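Local coordinates for stage 0 sporulation protein A homolog (Desulfitobacterium hafniense, PDB 3MJQ) that may take part in regulating sporulation and has a predicted diguanylate cyclase activity, this piece being its PAS domain, at residues 9-17 with 98-106. The protein carries 1 engineered substitution. Numbering follows the deposited sequence.
Sequences EDMILIINR and PCLFAIIKD
L13 and A102 form the middle hydrogen-bonded pair between antiparallel strands 11-16 and 98-106. L13 N donates to A102 O at 2.9 Å, and A102 N returns the bond to L13 O. I15 and L100 repeat the pattern: L100 N meets I15 O almost straight on (N-H...O 175°). At M11-I104 the bonds are unequal. I104 N to M11 O is nearly straight, whereas M11 N to I104 O is weak, 3.2 Å and bent to 135°.

The alternate residues turn their backbone polar groups to neighbours on the far sides. I14 bonds to Y23 of strand 21-24, and C99, F101, I103 and K105 to strand 82-93. N25 takes I12 N with OD1 and gives ND2 to D10 O. R20 N holds N16 OD1.

M11, L13, I15, L100 and I104 point to the face lined by helices 27-32 and 53-65. M11, a selenomethionine, bends at chi3 (-81°), and its CE lies 3.8 Å from I104 CG2. I12, I14, F101 and I103 fill the other face. I14 CD1 lies 3.7 Å from F101 CD1, at the ring edge and in its plane. F4, I8 and W90 of the second subunit pack on this face.

D106 OD2 forms a salt bridge with K31, and K105 NZ one with E69 of the second subunit. D10 OD2 receives a weak bond from W90 NE1 of that subunit.

Most backbone bonds thus lie within the PAS sheet, N25 serving two more, leaving apolar side chains to meet helices on one face and the second subunit on the other.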
loop_
_atom_site.group_PDB
_atom_site.type_symbol
_atom_site.label_atom_id
_atom_site.label_comp_id
_atom_site.label_asym_id
_atom_site.label_seq_id
_atom_site.Cartn_x
_atom_site.Cartn_y
_atom_site.Cartn_z
ATOM N N GLU A 9 7.439 0.943 7.709
ATOM C CA GLU A 9 7.280 0.365 9.036
ATOM C C GLU A 9 6.093 -0.598 9.140
ATOM O O GLU A 9 6.083 -1.516 9.968
ATOM C CB GLU A 9 7.145 1.471 10.097
ATOM C CG GLU A 9 8.266 2.536 10.115
ATOM C CD GLU A 9 9.686 1.976 10.291
ATOM O OE1 GLU A 9 10.203 1.331 9.352
ATOM O OE2 GLU A 9 10.293 2.190 11.370
ATOM N N ASP A 10 5.086 -0.389 8.303
ATOM C CA ASP A 10 3.924 -1.261 8.316
ATOM C C ASP A 10 4.225 -2.601 7.657
ATOM O O ASP A 10 5.006 -2.684 6.709
ATOM C CB ASP A 10 2.756 -0.595 7.600
ATOM C CG ASP A 10 2.057 0.440 8.457
ATOM O OD1 ASP A 10 2.683 0.965 9.403
ATOM O OD2 ASP A 10 0.875 0.739 8.173
HETATM N N MSE A 11 3.577 -3.645 8.162
HETATM C CA MSE A 11 3.755 -4.997 7.656
HETATM C C MSE A 11 3.121 -5.171 6.270
HETATM O O MSE A 11 1.951 -4.843 6.043
HETATM C CB MSE A 11 3.163 -6.010 8.642
HETATM C CG MSE A 11 3.797 -6.032 10.023
HETATM SE SE MSE A 11 2.795 -7.146 11.268
HETATM C CE MSE A 11 1.400 -5.856 11.756
ATOM N N ILE A 12 3.923 -5.679 5.343
ATOM C CA ILE A 12 3.464 -5.889 3.995
ATOM C C ILE A 12 3.722 -7.318 3.645
ATOM O O ILE A 12 4.824 -7.822 3.830
ATOM C CB ILE A 12 4.214 -5.019 2.975
ATOM C CG1 ILE A 12 3.800 -3.555 3.119
ATOM C CG2 ILE A 12 3.918 -5.517 1.560
ATOM C CD1 ILE A 12 4.605 -2.620 2.250
ATOM N N LEU A 13 2.684 -7.961 3.131
ATOM C CA LEU A 13 2.748 -9.348 2.723
ATOM C C LEU A 13 2.079 -9.440 1.371
ATOM O O LEU A 13 1.224 -8.621 1.033
ATOM C CB LEU A 13 1.966 -10.240 3.695
ATOM C CG LEU A 13 2.285 -10.246 5.192
ATOM C CD1 LEU A 13 1.229 -11.069 5.921
ATOM C CD2 LEU A 13 3.676 -10.835 5.450
ATOM N N ILE A 14 2.495 -10.423 0.592
ATOM C CA ILE A 14 1.869 -10.678 -0.688
ATOM C C ILE A 14 1.484 -12.139 -0.491
ATOM O O ILE A 14 2.339 -12.965 -0.200
ATOM C CB ILE A 14 2.853 -10.519 -1.877
ATOM C CG1 ILE A 14 2.993 -9.051 -2.273
ATOM C CG2 ILE A 14 2.315 -11.238 -3.090
ATOM C CD1 ILE A 14 3.933 -8.271 -1.439
ATOM N N ILE A 15 0.204 -12.465 -0.602
ATOM C CA ILE A 15 -0.211 -13.845 -0.386
ATOM C C ILE A 15 -1.052 -14.351 -1.545
ATOM O O ILE A 15 -1.898 -13.624 -2.069
ATOM C CB ILE A 15 -0.981 -13.976 0.961
ATOM C CG1 ILE A 15 -2.344 -13.297 0.880
ATOM C CG2 ILE A 15 -0.199 -13.274 2.072
ATOM C CD1 ILE A 15 -3.460 -14.229 0.549
ATOM N N ASN A 16 -0.808 -15.600 -1.941
ATOM C CA ASN A 16 -1.510 -16.214 -3.064
ATOM C C ASN A 16 -2.894 -16.748 -2.745
ATOM O O ASN A 16 -3.387 -16.619 -1.629
ATOM C CB ASN A 16 -0.672 -17.344 -3.665
ATOM C CG ASN A 16 -0.473 -18.489 -2.709
ATOM O OD1 ASN A 16 -1.427 -19.016 -2.150
ATOM N ND2 ASN A 16 0.772 -18.891 -2.521
ATOM N N ARG A 17 -3.509 -17.356 -3.749
ATOM C CA ARG A 17 -4.846 -17.921 -3.630
ATOM C C ARG A 17 -4.952 -18.998 -2.546
ATOM O O ARG A 17 -5.999 -19.163 -1.922
ATOM C CB ARG A 17 -5.261 -18.502 -4.983
ATOM C CG ARG A 17 -6.742 -18.711 -5.127
ATOM C CD ARG A 17 -7.250 -18.007 -6.368
ATOM N NE ARG A 17 -8.707 -17.939 -6.385
ATOM C CZ ARG A 17 -9.417 -17.313 -7.318
ATOM N NH1 ARG A 17 -8.802 -16.697 -8.321
ATOM N NH2 ARG A 17 -10.744 -17.305 -7.251
ATOM N N PRO A 98 -3.205 -14.768 -9.619
ATOM C CA PRO A 98 -3.951 -13.867 -8.743
ATOM C C PRO A 98 -3.480 -14.021 -7.304
ATOM O O PRO A 98 -3.340 -15.139 -6.796
ATOM C CB PRO A 98 -5.396 -14.332 -8.923
ATOM C CG PRO A 98 -5.404 -14.965 -10.270
ATOM C CD PRO A 98 -4.117 -15.715 -10.280
ATOM N N CYS A 99 -3.234 -12.892 -6.648
ATOM C CA CYS A 99 -2.800 -12.891 -5.256
ATOM C C CYS A 99 -3.242 -11.604 -4.561
ATOM O O CYS A 99 -3.787 -10.701 -5.194
ATOM C CB CYS A 99 -1.281 -13.036 -5.173
ATOM S SG CYS A 99 -0.380 -11.504 -5.375
ATOM N N LEU A 100 -3.006 -11.519 -3.257
ATOM C CA LEU A 100 -3.395 -10.333 -2.508
ATOM C C LEU A 100 -2.192 -9.548 -2.010
ATOM O O LEU A 100 -1.211 -10.125 -1.544
ATOM C CB LEU A 100 -4.283 -10.726 -1.328
ATOM C CG LEU A 100 -5.797 -10.494 -1.434
ATOM C CD1 LEU A 100 -6.242 -10.534 -2.868
ATOM C CD2 LEU A 100 -6.532 -11.546 -0.623
ATOM N N PHE A 101 -2.267 -8.226 -2.144
ATOM C CA PHE A 101 -1.206 -7.335 -1.683
ATOM C C PHE A 101 -1.744 -6.684 -0.418
ATOM O O PHE A 101 -2.735 -5.964 -0.453
ATOM C CB PHE A 101 -0.896 -6.266 -2.723
ATOM C CG PHE A 101 0.082 -5.235 -2.249
ATOM C CD1 PHE A 101 1.321 -5.618 -1.750
ATOM C CD2 PHE A 101 -0.228 -3.883 -2.304
ATOM C CE1 PHE A 101 2.239 -4.670 -1.313
ATOM C CE2 PHE A 101 0.685 -2.930 -1.870
ATOM C CZ PHE A 101 1.922 -3.329 -1.373
ATOM N N ALA A 102 -1.084 -6.931 0.703
ATOM C CA ALA A 102 -1.571 -6.400 1.959
ATOM C C ALA A 102 -0.596 -5.555 2.753
ATOM O O ALA A 102 0.575 -5.913 2.939
ATOM C CB ALA A 102 -2.060 -7.545 2.831
ATOM N N ILE A 103 -1.113 -4.427 3.229
ATOM C CA ILE A 103 -0.347 -3.519 4.060
ATOM C C ILE A 103 -1.141 -3.523 5.368
ATOM O O ILE A 103 -2.328 -3.176 5.401
ATOM C CB ILE A 103 -0.268 -2.110 3.428
ATOM C CG1 ILE A 103 0.174 -2.248 1.954
ATOM C CG2 ILE A 103 0.712 -1.230 4.229
ATOM C CD1 ILE A 103 0.374 -0.937 1.202
ATOM N N ILE A 104 -0.472 -3.951 6.434
ATOM C CA ILE A 104 -1.095 -4.076 7.737
ATOM C C ILE A 104 -0.616 -3.115 8.814
ATOM O O ILE A 104 0.583 -3.033 9.091
ATOM C CB ILE A 104 -0.903 -5.495 8.226
ATOM C CG1 ILE A 104 -1.394 -6.437 7.128
ATOM C CG2 ILE A 104 -1.665 -5.725 9.530
ATOM C CD1 ILE A 104 -0.888 -7.835 7.268
ATOM N N LYS A 105 -1.573 -2.405 9.425
ATOM C CA LYS A 105 -1.296 -1.445 10.500
ATOM C C LYS A 105 -1.513 -2.048 11.893
ATOM O O LYS A 105 -2.605 -2.529 12.223
ATOM C CB LYS A 105 -2.174 -0.196 10.359
ATOM C CG LYS A 105 -1.921 0.854 11.439
ATOM C CD LYS A 105 -2.766 2.106 11.252
ATOM C CE LYS A 105 -2.549 3.068 12.401
ATOM N NZ LYS A 105 -3.578 4.127 12.403
ATOM N N ASP A 106 -0.463 -2.037 12.705
ATOM C CA ASP A 106 -0.567 -2.548 14.059
ATOM C C ASP A 106 -1.418 -1.543 14.835
ATOM O O ASP A 106 -1.030 -0.389 14.994
ATOM C CB ASP A 106 0.820 -2.651 14.677
ATOM C CG ASP A 106 0.773 -3.005 16.136
ATOM O OD1 ASP A 106 -0.342 -3.067 16.694
ATOM O OD2 ASP A 106 1.853 -3.213 16.726
#